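PDB 3O0D: triacylglycerol lipase, which probably hydrolyses the ester bonds of triacylglycerols, as an extracellular, glycosylated yeast lipase of the alpha/beta-hydrolase fold. Local coordinates for residues F18-R23 against Y292-E296; E57-D61 against N135-I140; K79-I85 against Y154-G160; A198-D202 against Q242-G246. All blocks are in the same frame, centred on the assembly; numbering follows the deposited sequence. Where two conformers were deposited one is given.

Contact 1. Residues F18-R23 against Y292-E296; sequences FEKYAR and YFVTE
The helix of Phe-18 to Arg-23 meets a tight turn at Phe-293, and the backbones come closest at Glu-19 and Phe-293, with CA atoms 5.9 Å apart. The turn is a classic gamma turn: Phe-293 has positive phi (71°), and Val-294 N makes a weak bond back to Tyr-292 O. It lies in the loop after helix 285-290 and packs that loop on the N-terminal helix 12-27 of this alpha/beta-hydrolase fold. The Phe-293 ring lays one face on the helix backbone, with Glu-19 N 4.2 Å above its plane and over its centre. Its CG is anti to the carbonyl carbon (chi1 -63°), which swings the ring back along the helix, where CZ is 3.7 Å from Phe-18 CB. The ring also meets Tyr-15 edge-to-face. With an alanine at Phe-293, a gap would probably open over Phe-18 and Glu-19, and Tyr-15 would lose its ring partner. Tyr-292 sends its ring off from the helix, and its OH bonds to Asp-230, of the probable catalytic triad. Arg-23 is roughly perpendicular to Val-294, NH1 lying 3.7 Å from CG1. The same NH1 bonds to Gln-46. Ala-22 CB is pressed to 3.2 Å from Tyr-292 O. Glu-296 is bent at chi2, and its carboxyl turns in to the helix. There OE2 stands 2.7 Å from Ala-22 O, a spacing of two oxygens consistent with a protonated acid.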
# COMPACT_ATOMS: atom_id res chain seq x y z
N PHE A 18 -3.29 -12.43 -0.43
CA PHE A 18 -3.79 -11.07 -0.25
C PHE A 18 -4.31 -10.85 1.17
O PHE A 18 -4.07 -9.85 1.77
CB PHE A 18 -4.86 -10.74 -1.27
CG PHE A 18 -4.36 -10.76 -2.70
CD1 PHE A 18 -3.22 -10.07 -3.07
CD2 PHE A 18 -5.03 -11.44 -3.68
CE1 PHE A 18 -2.79 -10.08 -4.35
CE2 PHE A 18 -4.58 -11.43 -4.98
CZ PHE A 18 -3.47 -10.78 -5.31
N GLU A 19 -5.06 -11.82 1.67
CA GLU A 19 -5.60 -11.71 3.04
C GLU A 19 -4.53 -11.55 4.05
O GLU A 19 -4.66 -10.77 5.00
CB GLU A 19 -6.48 -12.94 3.30
CG GLU A 19 -7.07 -13.00 4.72
CD GLU A 19 -7.93 -14.29 4.90
OE1 GLU A 19 -7.34 -15.39 4.86
OE2 GLU A 19 -9.16 -14.11 5.03
N LYS A 20 -3.43 -12.29 3.85
CA LYS A 20 -2.28 -12.12 4.73
C LYS A 20 -1.79 -10.65 4.88
O LYS A 20 -1.63 -10.20 6.08
CB LYS A 20 -1.11 -13.02 4.25
CG LYS A 20 0.17 -12.68 5.02
CD LYS A 20 1.28 -13.64 4.46
CE LYS A 20 2.63 -13.18 4.97
NZ LYS A 20 3.73 -14.10 4.49
N TYR A 21 -1.66 -9.99 3.74
CA TYR A 21 -1.12 -8.58 3.75
C TYR A 21 -2.26 -7.69 4.31
O TYR A 21 -2.01 -6.72 5.11
CB TYR A 21 -0.50 -8.10 2.41
CG TYR A 21 0.77 -8.90 2.25
CD1 TYR A 21 1.93 -8.54 2.97
CD2 TYR A 21 0.76 -10.06 1.51
CE1 TYR A 21 3.04 -9.30 2.94
CE2 TYR A 21 1.93 -10.85 1.49
CZ TYR A 21 3.03 -10.45 2.21
OH TYR A 21 4.16 -11.21 2.20
N ALA A 22 -3.51 -8.03 4.05
CA ALA A 22 -4.51 -7.23 4.70
C ALA A 22 -4.43 -7.29 6.21
O ALA A 22 -4.67 -6.31 6.92
CB ALA A 22 -5.98 -7.66 4.23
N ARG A 23 -4.16 -8.47 6.75
CA ARG A 23 -4.02 -8.60 8.16
C ARG A 23 -2.79 -7.83 8.70
O ARG A 23 -2.89 -7.21 9.68
CB ARG A 23 -3.89 -10.04 8.63
CG ARG A 23 -5.03 -10.97 8.31
CD ARG A 23 -4.83 -12.26 9.09
NE ARG A 23 -5.67 -13.35 8.66
CZ ARG A 23 -6.92 -13.51 9.00
NH1 ARG A 23 -7.54 -12.68 9.79
NH2 ARG A 23 -7.55 -14.56 8.54
N TYR A 292 -11.47 -4.65 3.60
CA TYR A 292 -10.41 -5.26 2.83
C TYR A 292 -10.04 -6.65 3.40
O TYR A 292 -9.08 -6.78 4.02
CB TYR A 292 -9.16 -4.34 2.80
CG TYR A 292 -9.29 -3.22 1.79
CD1 TYR A 292 -9.85 -2.00 2.14
CD2 TYR A 292 -8.90 -3.38 0.52
CE1 TYR A 292 -10.00 -1.01 1.24
CE2 TYR A 292 -9.04 -2.41 -0.40
CZ TYR A 292 -9.62 -1.20 -0.07
OH TYR A 292 -9.77 -0.26 -1.06
N PHE A 293 -10.88 -7.64 3.12
CA PHE A 293 -10.78 -9.01 3.68
C PHE A 293 -11.13 -9.05 5.17
O PHE A 293 -12.03 -9.74 5.58
CB PHE A 293 -9.40 -9.67 3.44
CG PHE A 293 -9.07 -9.88 1.98
CD1 PHE A 293 -8.28 -9.00 1.32
CD2 PHE A 293 -9.47 -10.99 1.31
CE1 PHE A 293 -8.01 -9.13 0.07
CE2 PHE A 293 -9.16 -11.11 0.01
CZ PHE A 293 -8.41 -10.16 -0.60
N VAL A 294 -10.39 -8.26 5.94
CA VAL A 294 -10.69 -7.97 7.32
C VAL A 294 -11.01 -6.46 7.46
O VAL A 294 -10.76 -5.75 6.57
CB VAL A 294 -9.52 -8.29 8.25
CG1 VAL A 294 -9.13 -9.71 8.15
CG2 VAL A 294 -8.36 -7.48 7.88
N THR A 295 -11.59 -6.06 8.59
CA THR A 295 -11.86 -4.63 8.81
C THR A 295 -10.56 -3.89 9.10
O THR A 295 -9.85 -4.29 10.00
CB THR A 295 -12.85 -4.46 9.99
OG1 THR A 295 -14.08 -5.08 9.57
CG2 THR A 295 -13.08 -2.95 10.14
N GLU A 296 -10.26 -2.85 8.34
CA GLU A 296 -9.00 -2.12 8.54
C GLU A 296 -9.34 -0.90 9.39
O GLU A 296 -10.50 -0.55 9.44
CB GLU A 296 -8.46 -1.63 7.21
CG GLU A 296 -8.10 -2.69 6.16
CD GLU A 296 -6.80 -3.50 6.64
OE1 GLU A 296 -6.05 -3.03 7.51
OE2 GLU A 296 -6.52 -4.57 6.07

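Contact 2. Residues E57-D61 against N135-I140; sequences EEFHD and NTYNQI. With NAG (2-acetamido-2-deoxy-beta-D-glucopyranose), chain I; NAG (2-acetamido-2-deoxy-beta-D-glucopyranose), chain H.
Phe-59 stands at the centre of this contact, between Gln-139 and Ile-140 of the helix. Its chi1 of 55° puts CG between the backbone N and the carbonyl carbon, and the ring reaches out toward the helix. Ile-140 CD1 lies 3.9 Å from Phe-59 CD2, the two side chains being nearly perpendicular. Thr-136 approaches the far end of the ring, CG2 lying 4.0 Å from Phe-59 CZ. Gln-139 takes the other flank. Its amide is turned 85° from the ring plane, and NE2 sits at the ring edge. The contact lays helix 127-150 of the alpha/beta-hydrolase fold against strand 53-60, an outermost strand of the large sheet. Strand and helix run at 135° to each other. The Gln-139 amide is gripped twice through NE2, which bonds to Asn-135 O one turn back (3.2 Å) and to Val-68 O on the adjacent strand. Its OE1 lies 3.1 Å from His-60 N. Asp-61 CB packs against the same amide, 3.5 Å from Gln-139 NE2, while its carboxylate pairs with Arg-63. At the other end of the strand Glu-57 and Ile-140 lie alongside and point opposite ways, with the methyl CD1 of Ile-140 against the aliphatic part of Glu-57. On the outer side of the helix are the sugars. Asn-138 ND2 donates to O6 of one N-acetylglucosamine at 2.9 Å. Tyr-137 CE1 touches the acetyl methyl C8 of the other at 3.5 Å.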
# COMPACT_ATOMS: atom_id res chain seq x y z
N GLU A 57 10.50 -3.03 15.90
CA GLU A 57 10.36 -1.63 16.36
C GLU A 57 9.05 -1.09 15.87
O GLU A 57 8.68 -1.33 14.73
CB GLU A 57 11.49 -0.76 15.74
CG GLU A 57 11.56 0.62 16.35
CD GLU A 57 12.91 1.36 16.11
OE1 GLU A 57 13.99 0.71 16.05
OE2 GLU A 57 12.84 2.60 16.06
N GLU A 58 8.41 -0.25 16.70
CA GLU A 58 7.25 0.52 16.22
C GLU A 58 7.75 1.97 15.95
O GLU A 58 8.80 2.41 16.49
CB GLU A 58 6.23 0.63 17.32
CG GLU A 58 5.65 -0.60 17.88
CD GLU A 58 4.48 -0.25 18.82
OE1 GLU A 58 3.84 -1.19 19.32
OE2 GLU A 58 4.23 0.97 19.09
N PHE A 59 7.04 2.71 15.12
CA PHE A 59 7.31 4.13 14.99
C PHE A 59 5.95 4.91 14.94
O PHE A 59 4.91 4.37 14.49
CB PHE A 59 8.17 4.39 13.74
CG PHE A 59 7.59 3.83 12.43
CD1 PHE A 59 6.84 4.62 11.53
CD2 PHE A 59 7.85 2.48 12.06
CE1 PHE A 59 6.34 4.10 10.30
CE2 PHE A 59 7.29 1.95 10.85
CZ PHE A 59 6.59 2.75 9.98
N HIS A 60 5.94 6.18 15.38
CA HIS A 60 4.67 6.91 15.40
C HIS A 60 5.10 8.39 15.36
O HIS A 60 5.93 8.78 16.20
CB HIS A 60 3.90 6.52 16.66
CG HIS A 60 2.91 7.56 17.11
ND1 HIS A 60 1.58 7.56 16.73
CD2 HIS A 60 3.07 8.63 17.93
CE1 HIS A 60 0.98 8.62 17.25
NE2 HIS A 60 1.85 9.28 17.99
N ASP A 61 4.61 9.14 14.39
CA ASP A 61 4.82 10.62 14.39
C ASP A 61 3.46 11.28 14.10
O ASP A 61 2.85 11.07 13.09
CB ASP A 61 5.91 10.98 13.37
CG ASP A 61 6.40 12.43 13.51
OD1 ASP A 61 5.69 13.21 14.17
OD2 ASP A 61 7.42 12.74 12.90
N ASN A 135 8.69 10.64 5.99
CA ASN A 135 8.48 10.45 7.36
C ASN A 135 8.66 8.97 7.73
O ASN A 135 9.08 8.65 8.81
CB ASN A 135 7.08 11.01 7.81
CG ASN A 135 6.95 11.10 9.25
OD1 ASN A 135 7.80 11.77 10.00
ND2 ASN A 135 5.90 10.54 9.76
N THR A 136 8.33 8.10 6.82
CA THR A 136 8.62 6.65 7.10
C THR A 136 10.18 6.42 7.12
O THR A 136 10.70 5.90 8.09
CB THR A 136 8.03 5.72 6.04
OG1 THR A 136 6.68 6.03 5.78
CG2 THR A 136 8.10 4.21 6.55
N TYR A 137 10.85 6.93 6.11
CA TYR A 137 12.31 6.75 5.96
C TYR A 137 13.04 7.31 7.21
O TYR A 137 13.89 6.66 7.87
CB TYR A 137 12.77 7.36 4.67
CG TYR A 137 14.24 7.06 4.42
CD1 TYR A 137 14.64 5.96 3.67
CD2 TYR A 137 15.20 7.84 5.02
CE1 TYR A 137 16.00 5.65 3.51
CE2 TYR A 137 16.55 7.54 4.89
CZ TYR A 137 16.93 6.45 4.12
OH TYR A 137 18.29 6.21 3.97
N ASN A 138 12.66 8.55 7.59
CA ASN A 138 13.36 9.16 8.69
C ASN A 138 13.13 8.52 9.99
O ASN A 138 13.97 8.68 10.88
CB ASN A 138 13.05 10.67 8.77
CG ASN A 138 13.57 11.44 7.57
OD1 ASN A 138 13.01 12.49 7.23
ND2 ASN A 138 14.62 10.98 6.93
N GLN A 139 11.99 7.76 10.17
CA GLN A 139 11.76 7.09 11.43
C GLN A 139 12.30 5.65 11.52
O GLN A 139 12.58 5.16 12.60
CB GLN A 139 10.24 7.01 11.73
CG GLN A 139 9.56 8.42 12.05
CD GLN A 139 8.13 8.23 12.43
OE1 GLN A 139 7.81 7.89 13.57
NE2 GLN A 139 7.27 8.40 11.47
N ILE A 140 12.37 5.01 10.38
CA ILE A 140 12.64 3.54 10.37
C ILE A 140 13.72 3.07 9.40
O ILE A 140 14.18 1.92 9.51
CB ILE A 140 11.34 2.72 10.16
CG1 ILE A 140 11.45 1.33 10.80
CG2 ILE A 140 10.96 2.67 8.71
CD1 ILE A 140 11.61 1.31 12.26
C1 NAG I . 13.38 13.91 2.91
C2 NAG I . 13.41 15.37 2.46
C3 NAG I . 14.87 15.75 2.24
C4 NAG I . 15.80 15.39 3.39
C5 NAG I . 15.62 13.93 3.80
C6 NAG I . 16.24 13.53 5.13
C7 NAG I . 11.45 16.17 1.27
C8 NAG I . 10.74 16.40 -0.01
N2 NAG I . 12.67 15.59 1.24
O3 NAG I . 14.99 17.14 1.90
O4 NAG I . 17.11 15.57 2.87
O5 NAG I . 14.23 13.67 4.00
O6 NAG I . 16.44 12.13 5.06
O7 NAG I . 10.92 16.50 2.31
C1 NAG H . 19.21 3.69 0.94
C2 NAG H . 18.70 2.30 1.37
C3 NAG H . 19.90 1.36 1.48
C4 NAG H . 20.70 1.35 0.17
C5 NAG H . 21.14 2.77 -0.08
C6 NAG H . 22.12 3.01 -1.24
C7 NAG H . 16.70 2.27 2.80
C8 NAG H . 16.15 2.24 4.19
N2 NAG H . 18.03 2.30 2.67
O3 NAG H . 19.41 0.05 1.80
O4 NAG H . 21.89 0.58 0.36
O5 NAG H . 19.93 3.55 -0.25
O6 NAG H . 21.66 2.30 -2.33
O7 NAG H . 15.97 2.30 1.83

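Contact 3. Residues K79-I85 against Y154-G160; sequences KQIYLVI and YQIAVTG
Lys-79 sets its backbone on the ring of Tyr-154, a CH-pi contact with CA 3.6 Å from the ring centroid and only 7° off the ring normal. Lys-79 belongs to a G1 beta bulge with Gln-80 opposite Asp-75. The lysine chain bends at chi2 (66°) and leaves over the rim, CG passing 3.7 Å from Tyr-154 CE1, while NZ bonds to Ala-77 O. Tyr-154 OH bonds to His-76, which fixes the far end of the ring. A serine in place of Tyr-154 would probably uncover the Lys-79 backbone and leave His-76 without this hydroxyl. Beyond the bulge the two strands run parallel in the central sheet of the alpha/beta-hydrolase. Bonds alternate from one strand to the other, as in Ile-81 N to Gln-155 O and Ala-157 N to Ile-81 O, both 2.8 Å. The Gln-80 and Gln-155 chains run alongside, amide planes 33° apart, and NE2 of Gln-80 donates to OE1 of Gln-155 at 2.8 Å. Val-84 and Thr-159 do likewise, with their CG2 methyls 3.8 Å apart. A CB on Gly-160 would lie 2.5 Å from Ile-85 O, a clash. This glycine opens the probable nucleophile elbow. The face with Gln-80, Tyr-82 and Ala-157 is covered by helix 12-27, whose Tyr-21 touches Ala-157 and Thr-159. The face with Ile-81, Leu-83, Ile-85, Ile-156 and Val-158 packs on helices 127-150 and 163-177. Strands 68-75 and 183-187 flank the pair in the sheet.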
# COMPACT_ATOMS: atom_id res chain seq x y z
N LYS A 79 10.26 -16.38 6.35
CA LYS A 79 11.58 -15.75 5.97
C LYS A 79 11.42 -14.42 5.26
O LYS A 79 11.86 -14.20 4.10
CB LYS A 79 12.37 -16.74 5.04
CG LYS A 79 13.00 -17.94 5.81
CD LYS A 79 11.93 -18.78 6.36
CE LYS A 79 12.36 -20.14 7.10
NZ LYS A 79 11.15 -21.03 7.25
N GLN A 80 10.70 -13.51 5.94
CA GLN A 80 10.42 -12.20 5.37
C GLN A 80 10.66 -11.17 6.49
O GLN A 80 10.59 -11.48 7.68
CB GLN A 80 8.94 -12.05 4.94
CG GLN A 80 8.68 -12.96 3.68
CD GLN A 80 7.22 -12.93 3.33
OE1 GLN A 80 6.38 -13.31 4.13
NE2 GLN A 80 6.90 -12.34 2.19
N ILE A 81 10.92 -9.97 6.00
CA ILE A 81 10.98 -8.76 6.88
C ILE A 81 9.76 -7.93 6.42
O ILE A 81 9.58 -7.65 5.23
CB ILE A 81 12.26 -7.96 6.55
CG1 ILE A 81 13.47 -8.80 6.99
CG2 ILE A 81 12.21 -6.59 7.38
CD1 ILE A 81 14.89 -8.29 6.37
N TYR A 82 8.96 -7.52 7.41
CA TYR A 82 7.75 -6.72 7.08
C TYR A 82 7.93 -5.26 7.51
O TYR A 82 8.34 -5.07 8.62
CB TYR A 82 6.61 -7.23 7.92
CG TYR A 82 6.18 -8.65 7.65
CD1 TYR A 82 6.19 -9.15 6.37
CD2 TYR A 82 5.71 -9.39 8.69
CE1 TYR A 82 5.77 -10.51 6.14
CE2 TYR A 82 5.31 -10.79 8.49
CZ TYR A 82 5.33 -11.25 7.19
OH TYR A 82 4.96 -12.55 6.91
N LEU A 83 7.68 -4.33 6.59
CA LEU A 83 7.55 -2.93 6.99
C LEU A 83 6.04 -2.58 6.71
O LEU A 83 5.58 -2.74 5.61
CB LEU A 83 8.42 -2.08 6.08
CG LEU A 83 8.21 -0.55 6.36
CD1 LEU A 83 8.46 -0.21 7.82
CD2 LEU A 83 9.20 0.19 5.45
N VAL A 84 5.36 -2.11 7.78
CA VAL A 84 3.92 -1.88 7.65
C VAL A 84 3.72 -0.43 8.08
O VAL A 84 4.28 -0.01 9.09
CB VAL A 84 3.20 -2.75 8.63
CG1 VAL A 84 1.65 -2.37 8.71
CG2 VAL A 84 3.32 -4.28 8.18
N ILE A 85 2.96 0.27 7.23
CA ILE A 85 2.82 1.74 7.46
C ILE A 85 1.33 2.10 7.42
O ILE A 85 0.53 1.50 6.72
CB ILE A 85 3.46 2.48 6.37
CG1 ILE A 85 4.91 1.92 6.03
CG2 ILE A 85 3.68 3.99 6.86
CD1 ILE A 85 5.44 2.39 4.62
N TYR A 154 16.33 -12.99 3.76
CA TYR A 154 14.81 -12.80 3.86
C TYR A 154 14.27 -11.84 2.81
O TYR A 154 14.96 -10.88 2.43
CB TYR A 154 14.43 -12.36 5.30
CG TYR A 154 14.49 -13.40 6.39
CD1 TYR A 154 15.30 -14.60 6.30
CD2 TYR A 154 13.74 -13.21 7.53
CE1 TYR A 154 15.35 -15.51 7.36
CE2 TYR A 154 13.82 -14.08 8.58
CZ TYR A 154 14.57 -15.28 8.48
OH TYR A 154 14.51 -16.06 9.57
N GLN A 155 13.07 -12.09 2.34
CA GLN A 155 12.40 -11.24 1.33
C GLN A 155 11.83 -10.05 2.12
O GLN A 155 11.22 -10.26 3.19
CB GLN A 155 11.18 -11.96 0.70
CG GLN A 155 10.44 -11.10 -0.31
CD GLN A 155 9.20 -11.75 -0.91
OE1 GLN A 155 8.36 -12.31 -0.18
NE2 GLN A 155 9.09 -11.69 -2.22
N ILE A 156 11.98 -8.84 1.60
CA ILE A 156 11.41 -7.62 2.20
C ILE A 156 10.02 -7.43 1.62
O ILE A 156 9.86 -7.48 0.40
CB ILE A 156 12.29 -6.43 1.77
CG1 ILE A 156 13.71 -6.59 2.32
CG2 ILE A 156 11.66 -5.06 2.20
CD1 ILE A 156 14.77 -5.80 1.51
N ALA A 157 9.03 -7.20 2.49
CA ALA A 157 7.66 -6.95 2.05
C ALA A 157 7.15 -5.66 2.71
O ALA A 157 7.28 -5.55 3.96
CB ALA A 157 6.71 -8.11 2.49
N VAL A 158 6.63 -4.75 1.88
CA VAL A 158 6.15 -3.44 2.40
C VAL A 158 4.65 -3.43 2.15
O VAL A 158 4.23 -3.69 1.03
CB VAL A 158 6.79 -2.29 1.70
CG1 VAL A 158 6.52 -0.99 2.52
CG2 VAL A 158 8.31 -2.57 1.71
N THR A 159 3.90 -3.12 3.20
CA THR A 159 2.42 -3.06 3.03
C THR A 159 1.82 -1.92 3.83
O THR A 159 2.39 -1.43 4.77
CB THR A 159 1.75 -4.46 3.32
OG1 THR A 159 0.35 -4.41 2.92
CG2 THR A 159 1.81 -4.77 4.74
N GLY A 160 0.66 -1.48 3.40
CA GLY A 160 -0.04 -0.45 4.24
C GLY A 160 -1.40 -0.22 3.62
O GLY A 160 -1.62 -0.40 2.41

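Contact 4. Residues A198-D202 against Q242-G246; sequences ANWVD and QHCSG. With K (potassium ion), chain N.
Asp-202 and Ser-245 make the tight part of this contact, where helix 195-206 meets the loop leading into strand 247-250 of the alpha/beta-hydrolase sheet. Asp-202 OD1 takes the backbone N-H of Ser-245 on its syn lone pair at 2.7 Å. Ser-245 OG donates to OD2, also at 2.7 Å, from 46° above the carboxylate plane. Asp-202 CG lies beside its own backbone N (chi1 -82°), which turns the carboxylate in to the loop. Val-201 and Ala-198 fill the space next to it. Val-201 CG1 is 3.7 Å from Cys-244 CB, and Ala-198 CB is 3.4 Å from His-243 O. The other end is looser. Asn-199, partly exposed, brings OD1 only to 4.0 Å from Gln-242 NE2, with the two amide planes 82° apart. The loop turns His-243 away from the helix. Its ND1 binds a potassium ion in the ring plane at 3.1 Å, and its NE2 hydrogen-bonds to Pro-233 O. Gln-189 and a water complete the potassium ligands in the model, and the water also donates to Gln-242 O at 2.6 Å. Cys-244 N, buried by the contact, has no partner in the model. The N-H and O-H donors of one serine would probably favour the charged carboxylate of Asp-202 and keep it from turning.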
# COMPACT_ATOMS: atom_id res chain seq x y z
N ALA A 198 3.56 7.15 -13.08
CA ALA A 198 2.79 5.86 -13.16
C ALA A 198 3.47 4.94 -14.19
O ALA A 198 3.62 3.75 -13.95
CB ALA A 198 1.37 6.18 -13.57
N ASN A 199 3.84 5.46 -15.36
CA ASN A 199 4.41 4.63 -16.39
C ASN A 199 5.81 4.16 -16.05
O ASN A 199 6.19 3.01 -16.40
CB ASN A 199 4.36 5.35 -17.74
CG ASN A 199 2.93 5.53 -18.25
OD1 ASN A 199 2.55 6.62 -18.71
ND2 ASN A 199 2.11 4.46 -18.18
N TRP A 200 6.54 4.98 -15.29
CA TRP A 200 7.85 4.65 -14.88
C TRP A 200 7.80 3.52 -13.84
O TRP A 200 8.55 2.52 -13.95
CB TRP A 200 8.56 5.90 -14.37
CG TRP A 200 9.90 5.59 -13.67
CD1 TRP A 200 11.10 5.30 -14.30
CD2 TRP A 200 10.16 5.58 -12.30
NE1 TRP A 200 12.06 5.10 -13.38
CE2 TRP A 200 11.53 5.25 -12.14
CE3 TRP A 200 9.39 5.79 -11.15
CZ2 TRP A 200 12.14 5.18 -10.88
CZ3 TRP A 200 10.00 5.70 -9.91
CH2 TRP A 200 11.36 5.38 -9.78
N VAL A 201 6.86 3.64 -12.87
CA VAL A 201 6.59 2.57 -11.89
C VAL A 201 6.23 1.27 -12.64
O VAL A 201 6.73 0.20 -12.25
CB VAL A 201 5.50 2.98 -10.95
CG1 VAL A 201 5.03 1.72 -10.08
CG2 VAL A 201 6.04 4.09 -10.02
N ASP A 202 5.42 1.32 -13.68
CA ASP A 202 5.03 0.09 -14.40
C ASP A 202 6.32 -0.51 -15.05
O ASP A 202 6.55 -1.69 -15.04
CB ASP A 202 4.01 0.36 -15.48
CG ASP A 202 2.57 0.45 -14.97
OD1 ASP A 202 2.38 0.26 -13.73
OD2 ASP A 202 1.64 0.80 -15.78
N GLN A 242 -2.61 9.76 -12.17
CA GLN A 242 -3.12 8.49 -12.65
C GLN A 242 -2.36 7.37 -11.89
O GLN A 242 -1.23 7.52 -11.51
CB GLN A 242 -2.98 8.32 -14.16
CG GLN A 242 -1.59 8.23 -14.66
CD GLN A 242 -1.53 7.98 -16.20
OE1 GLN A 242 -2.08 8.75 -16.99
NE2 GLN A 242 -0.85 6.92 -16.61
N HIS A 243 -3.02 6.22 -11.74
CA HIS A 243 -2.39 5.12 -11.09
C HIS A 243 -1.40 4.39 -12.02
O HIS A 243 -1.52 4.40 -13.26
CB HIS A 243 -3.47 4.07 -10.74
CG HIS A 243 -4.14 4.26 -9.37
ND1 HIS A 243 -3.48 4.32 -8.17
CD2 HIS A 243 -5.46 4.34 -9.07
CE1 HIS A 243 -4.36 4.39 -7.17
NE2 HIS A 243 -5.58 4.42 -7.70
N CYS A 244 -0.46 3.73 -11.37
CA CYS A 244 0.26 2.65 -12.01
C CYS A 244 -0.64 1.43 -12.17
O CYS A 244 -1.79 1.38 -11.64
CB CYS A 244 1.49 2.31 -11.15
SG CYS A 244 1.13 1.53 -9.54
N SER A 245 -0.17 0.47 -12.94
CA SER A 245 -0.94 -0.81 -13.11
C SER A 245 -0.84 -1.66 -11.83
O SER A 245 -0.02 -1.45 -10.96
CB SER A 245 -0.38 -1.64 -14.25
OG SER A 245 -0.51 -0.83 -15.41
N GLY A 246 -1.65 -2.73 -11.83
CA GLY A 246 -1.48 -3.68 -10.76
C GLY A 246 -2.69 -3.85 -9.80
O GLY A 246 -2.54 -4.43 -8.74
K K N . -0.41 4.71 -8.07
O HOH W 1 0.47 7.32 -9.49

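All four contacts are largely buried. Contacts 3 and 1 lie nearest the chain's centre, their own centres about 11 and 12 Å from it; contacts 4 and 2 are farther out, at about 14 and 16 Å. Contact 3 is the core: two parallel strands joined by backbone bonds. Contact 1 covers one face of that sheet, and Tyr-21 OH and Lys-20 NZ bond to Gln-80. Contact 2 joins an edge strand of the same sheet to helix 127-150 on the other face, where Phe-59 and Ile-140 pack on Leu-83. Contact 4 touches none of the others. Contacts 1 and 2 rest mainly on packing around a phenylalanine. Contact 4 depends on a carboxylate, with potassium beside it.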